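Local coordinates for glycosyl hydrolase family 2, TIM barrel domain protein (Faecalibacterium prausnitzii A2-165, PDB 6ED2) that probably hydrolyses beta-glucuronides, as a gut bacterial beta-glucuronidase of glycosyl hydrolase family 2, at residues V433-C444 with R468-S478. Numbering follows the deposited sequence.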
loop_
_atom_site.group_PDB
_atom_site.type_symbol
_atom_site.label_atom_id
_atom_site.label_comp_id
_atom_site.label_asym_id
_atom_site.label_seq_id
_atom_site.Cartn_x
_atom_site.Cartn_y
_atom_site.Cartn_z
ATOM N N VAL A 433 -6.591 17.484 -33.707
ATOM C CA VAL A 433 -7.004 16.198 -34.278
ATOM C C VAL A 433 -6.280 15.978 -35.609
ATOM O O VAL A 433 -6.516 16.702 -36.583
ATOM C CB VAL A 433 -8.522 16.140 -34.453
ATOM C CG1 VAL A 433 -8.951 14.893 -35.253
ATOM C CG2 VAL A 433 -9.199 16.162 -33.084
ATOM N N ILE A 434 -5.403 14.973 -35.661
ATOM C CA ILE A 434 -4.574 14.736 -36.842
ATOM C C ILE A 434 -4.783 13.361 -37.470
ATOM O O ILE A 434 -4.180 13.077 -38.508
ATOM C CB ILE A 434 -3.073 14.956 -36.540
ATOM C CG1 ILE A 434 -2.635 14.262 -35.246
ATOM C CG2 ILE A 434 -2.753 16.437 -36.440
ATOM C CD1 ILE A 434 -2.262 12.804 -35.411
ATOM N N ALA A 435 -5.616 12.498 -36.894
ATOM C CA ALA A 435 -5.793 11.164 -37.460
ATOM C C ALA A 435 -7.061 10.548 -36.900
ATOM O O ALA A 435 -7.541 10.941 -35.830
ATOM C CB ALA A 435 -4.594 10.251 -37.172
ATOM N N TRP A 436 -7.586 9.565 -37.634
ATOM C CA TRP A 436 -8.811 8.850 -37.289
ATOM C C TRP A 436 -8.487 7.386 -37.057
ATOM O O TRP A 436 -7.847 6.753 -37.899
ATOM C CB TRP A 436 -9.863 8.947 -38.408
ATOM C CG TRP A 436 -10.061 10.334 -38.946
ATOM C CD1 TRP A 436 -9.685 10.809 -40.173
ATOM C CD2 TRP A 436 -10.663 11.436 -38.257
ATOM N NE1 TRP A 436 -10.045 12.132 -40.301
ATOM C CE2 TRP A 436 -10.648 12.539 -39.136
ATOM C CE3 TRP A 436 -11.238 11.589 -36.989
ATOM C CZ2 TRP A 436 -11.165 13.788 -38.777
ATOM C CZ3 TRP A 436 -11.765 12.835 -36.641
ATOM C CH2 TRP A 436 -11.713 13.912 -37.526
ATOM N N SER A 437 -8.937 6.837 -35.937
ATOM C CA SER A 437 -8.814 5.410 -35.686
ATOM C C SER A 437 -10.205 4.805 -35.788
ATOM O O SER A 437 -11.106 5.205 -35.053
ATOM C CB SER A 437 -8.180 5.141 -34.321
ATOM O OG SER A 437 -8.315 3.770 -33.992
ATOM N N LEU A 438 -10.383 3.845 -36.697
ATOM C CA LEU A 438 -11.725 3.431 -37.090
ATOM C C LEU A 438 -12.225 2.201 -36.345
ATOM O O LEU A 438 -13.436 1.954 -36.336
ATOM C CB LEU A 438 -11.770 3.164 -38.598
ATOM C CG LEU A 438 -12.022 4.326 -39.572
ATOM C CD1 LEU A 438 -11.275 5.568 -39.226
ATOM C CD2 LEU A 438 -11.676 3.920 -40.994
ATOM N N LEU A 439 -11.324 1.423 -35.741
ATOM C CA LEU A 439 -11.664 0.235 -34.967
ATOM C C LEU A 439 -10.550 0.001 -33.964
ATOM O O LEU A 439 -9.397 0.366 -34.213
ATOM C CB LEU A 439 -11.837 -1.028 -35.834
ATOM C CG LEU A 439 -12.675 -1.048 -37.116
ATOM C CD1 LEU A 439 -11.800 -0.750 -38.305
ATOM C CD2 LEU A 439 -13.369 -2.393 -37.288
ATOM N N ASN A 440 -10.898 -0.580 -32.811
ATOM C CA ASN A 440 -9.894 -1.012 -31.839
ATOM C C ASN A 440 -9.951 -2.526 -31.726
ATOM O O ASN A 440 -10.948 -3.085 -31.250
ATOM C CB ASN A 440 -10.079 -0.377 -30.458
ATOM C CG ASN A 440 -8.967 -0.799 -29.477
ATOM O OD1 ASN A 440 -7.831 -0.310 -29.545
ATOM N ND2 ASN A 440 -9.287 -1.728 -28.584
ATOM N N GLU A 441 -8.877 -3.178 -32.148
ATOM C CA GLU A 441 -8.717 -4.621 -32.028
ATOM C C GLU A 441 -9.896 -5.412 -32.608
ATOM O O GLU A 441 -10.482 -6.254 -31.924
ATOM C CB GLU A 441 -8.493 -5.001 -30.572
ATOM C CG GLU A 441 -7.200 -4.475 -29.997
ATOM C CD GLU A 441 -6.943 -4.985 -28.594
ATOM O OE1 GLU A 441 -7.887 -5.501 -27.959
ATOM O OE2 GLU A 441 -5.795 -4.875 -28.123
ATOM N N PRO A 442 -10.263 -5.171 -33.863
ATOM C CA PRO A 442 -11.262 -6.028 -34.500
ATOM C C PRO A 442 -10.624 -7.354 -34.876
ATOM O O PRO A 442 -9.407 -7.465 -35.032
ATOM C CB PRO A 442 -11.669 -5.235 -35.748
ATOM C CG PRO A 442 -10.435 -4.504 -36.108
ATOM C CD PRO A 442 -9.692 -4.202 -34.818
ATOM N N GLN A 443 -11.468 -8.375 -35.009
ATOM C CA GLN A 443 -11.004 -9.680 -35.471
ATOM C C GLN A 443 -10.777 -9.598 -36.987
ATOM O O GLN A 443 -11.561 -10.096 -37.791
ATOM C CB GLN A 443 -12.013 -10.766 -35.099
ATOM C CG GLN A 443 -11.588 -12.195 -35.475
ATOM C CD GLN A 443 -12.625 -13.253 -35.085
ATOM O OE1 GLN A 443 -13.829 -12.989 -35.015
ATOM N NE2 GLN A 443 -12.148 -14.458 -34.815
ATOM N N CYS A 444 -9.681 -8.933 -37.376
ATOM C CA CYS A 444 -9.443 -8.608 -38.782
ATOM C C CYS A 444 -8.805 -9.759 -39.567
ATOM O O CYS A 444 -8.349 -9.546 -40.699
ATOM C CB CYS A 444 -8.594 -7.332 -38.913
ATOM S SG CYS A 444 -6.855 -7.363 -38.321
ATOM N N ARG A 468 -7.059 13.555 -43.386
ATOM C CA ARG A 468 -6.104 13.121 -42.383
ATOM C C ARG A 468 -5.971 11.601 -42.409
ATOM O O ARG A 468 -6.932 10.892 -42.732
ATOM C CB ARG A 468 -6.545 13.578 -40.992
ATOM C CG ARG A 468 -6.044 14.955 -40.625
ATOM C CD ARG A 468 -6.890 15.562 -39.522
ATOM N NE ARG A 468 -8.213 15.937 -40.007
ATOM C CZ ARG A 468 -8.966 16.891 -39.458
ATOM N NH1 ARG A 468 -8.547 17.547 -38.367
ATOM N NH2 ARG A 468 -10.142 17.182 -39.999
ATOM N N PRO A 469 -4.806 11.079 -42.030
ATOM C CA PRO A 469 -4.557 9.629 -42.149
ATOM C C PRO A 469 -5.507 8.791 -41.304
ATOM O O PRO A 469 -5.976 9.223 -40.244
ATOM C CB PRO A 469 -3.108 9.478 -41.668
ATOM C CG PRO A 469 -2.811 10.743 -40.901
ATOM C CD PRO A 469 -3.626 11.817 -41.557
ATOM N N ARG A 470 -5.801 7.580 -41.797
ATOM C CA ARG A 470 -6.720 6.651 -41.143
ATOM C C ARG A 470 -5.978 5.407 -40.673
ATOM O O ARG A 470 -5.056 4.932 -41.346
ATOM C CB ARG A 470 -7.860 6.227 -42.073
ATOM C CG ARG A 470 -8.603 7.378 -42.747
ATOM C CD ARG A 470 -9.149 6.926 -44.107
ATOM N NE ARG A 470 -8.039 6.573 -44.993
ATOM C CZ ARG A 470 -8.167 5.958 -46.163
ATOM N NH1 ARG A 470 -9.367 5.615 -46.602
ATOM N NH2 ARG A 470 -7.090 5.693 -46.893
ATOM N N THR A 471 -6.386 4.882 -39.516
ATOM C CA THR A 471 -5.750 3.720 -38.915
ATOM C C THR A 471 -6.811 2.927 -38.165
ATOM O O THR A 471 -7.982 3.308 -38.112
ATOM C CB THR A 471 -4.588 4.123 -37.977
ATOM O OG1 THR A 471 -3.765 2.974 -37.697
ATOM C CG2 THR A 471 -5.116 4.682 -36.644
ATOM N N TYR A 472 -6.387 1.800 -37.604
ATOM C CA TYR A 472 -7.168 1.024 -36.649
ATOM C C TYR A 472 -6.154 0.196 -35.889
ATOM O O TYR A 472 -5.059 -0.048 -36.389
ATOM C CB TYR A 472 -8.205 0.137 -37.329
ATOM C CG TYR A 472 -7.641 -1.152 -37.906
ATOM C CD1 TYR A 472 -7.739 -2.362 -37.206
ATOM C CD2 TYR A 472 -7.027 -1.166 -39.164
ATOM C CE1 TYR A 472 -7.234 -3.546 -37.737
ATOM C CE2 TYR A 472 -6.518 -2.344 -39.706
ATOM C CZ TYR A 472 -6.632 -3.529 -38.999
ATOM O OH TYR A 472 -6.129 -4.688 -39.550
ATOM N N THR A 473 -6.490 -0.221 -34.674
ATOM C CA THR A 473 -5.467 -0.885 -33.881
ATOM C C THR A 473 -5.567 -2.393 -34.050
ATOM O O THR A 473 -6.660 -2.967 -34.051
ATOM C CB THR A 473 -5.555 -0.496 -32.403
ATOM O OG1 THR A 473 -6.775 -1.002 -31.851
ATOM C CG2 THR A 473 -5.505 1.022 -32.255
ATOM N N VAL A 474 -4.410 -3.032 -34.190
ATOM C CA VAL A 474 -4.327 -4.426 -34.605
ATOM C C VAL A 474 -4.207 -5.318 -33.377
ATOM O O VAL A 474 -3.311 -5.129 -32.550
ATOM C CB VAL A 474 -3.147 -4.642 -35.566
ATOM C CG1 VAL A 474 -3.079 -6.106 -36.001
ATOM C CG2 VAL A 474 -3.280 -3.702 -36.766
ATOM N N LEU A 475 -5.116 -6.285 -33.272
ATOM C CA LEU A 475 -5.092 -7.331 -32.262
ATOM C C LEU A 475 -3.805 -8.149 -32.348
ATOM O O LEU A 475 -3.186 -8.262 -33.405
ATOM C CB LEU A 475 -6.278 -8.270 -32.476
ATOM C CG LEU A 475 -7.368 -8.371 -31.438
ATOM C CD1 LEU A 475 -8.176 -9.607 -31.733
ATOM C CD2 LEU A 475 -6.759 -8.425 -30.051
ATOM N N MET A 476 -3.441 -8.780 -31.223
ATOM C CA MET A 476 -2.202 -9.557 -31.174
ATOM C C MET A 476 -2.290 -10.829 -32.007
ATOM O O MET A 476 -1.259 -11.329 -32.486
ATOM C CB MET A 476 -1.853 -9.905 -29.725
ATOM C CG MET A 476 -0.915 -8.884 -29.057
ATOM S SD MET A 476 0.096 -9.508 -27.665
ATOM C CE MET A 476 1.564 -10.134 -28.516
ATOM N N THR A 477 -3.495 -11.372 -32.177
ATOM C CA THR A 477 -3.736 -12.543 -33.008
ATOM C C THR A 477 -3.851 -12.221 -34.496
ATOM O O THR A 477 -4.073 -13.139 -35.286
ATOM C CB THR A 477 -5.017 -13.246 -32.560
ATOM O OG1 THR A 477 -6.105 -12.315 -32.621
ATOM C CG2 THR A 477 -4.880 -13.765 -31.140
ATOM N N SER A 478 -3.748 -10.953 -34.899
ATOM C CA SER A 478 -3.734 -10.578 -36.310
ATOM C C SER A 478 -2.296 -10.261 -36.687
ATOM O O SER A 478 -1.749 -9.253 -36.242
ATOM C CB SER A 478 -4.646 -9.385 -36.585
ATOM O OG SER A 478 -6.011 -9.758 -36.459
HETATM O O HOH W 1 -3.816 -7.028 -28.869
HETATM O O HOH W 2 -7.081 -6.505 -35.310
#
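R468, just before strand 470-474, meets W436 of the neighbouring parallel strand 433-440 in the TIM barrel. Helix 449-463 connects these strands in a beta-alpha-beta crossover. The indole points its CZ2 edge at one face of the R468 guanidinium, offset toward the guanidinium rim, with W436 CZ2 3.7 Å from R468 NH2. The two planes are 69° apart, so this is not a flat stack. A bend at chi3 (-71°) turns the guanidinium back toward V433, where NH1 donates to V433 O at 2.8 Å. D464 takes both R468 NH2 and W436 NE1. Replacing R468 by an alanine would probably leave V433 O without this donor and D464 without its charged mate, and would uncover the indole edge.

Further along, backbone bonds join the strands, with a beta bulge between S437 and N440. Y472 lays its ring edge against P442, CD1 lying 3.6 Å from P442 CD. C444 SG also reaches that edge, in the ring plane. On the face shared with S437, T473 OG1 donates to N440 OD1 at 2.6 Å, from above the amide plane. R353 also donates to OD1. Buried polar groups are thus paired along the strands, and the two donors on N440 OD1 probably restrain rotation of the amide.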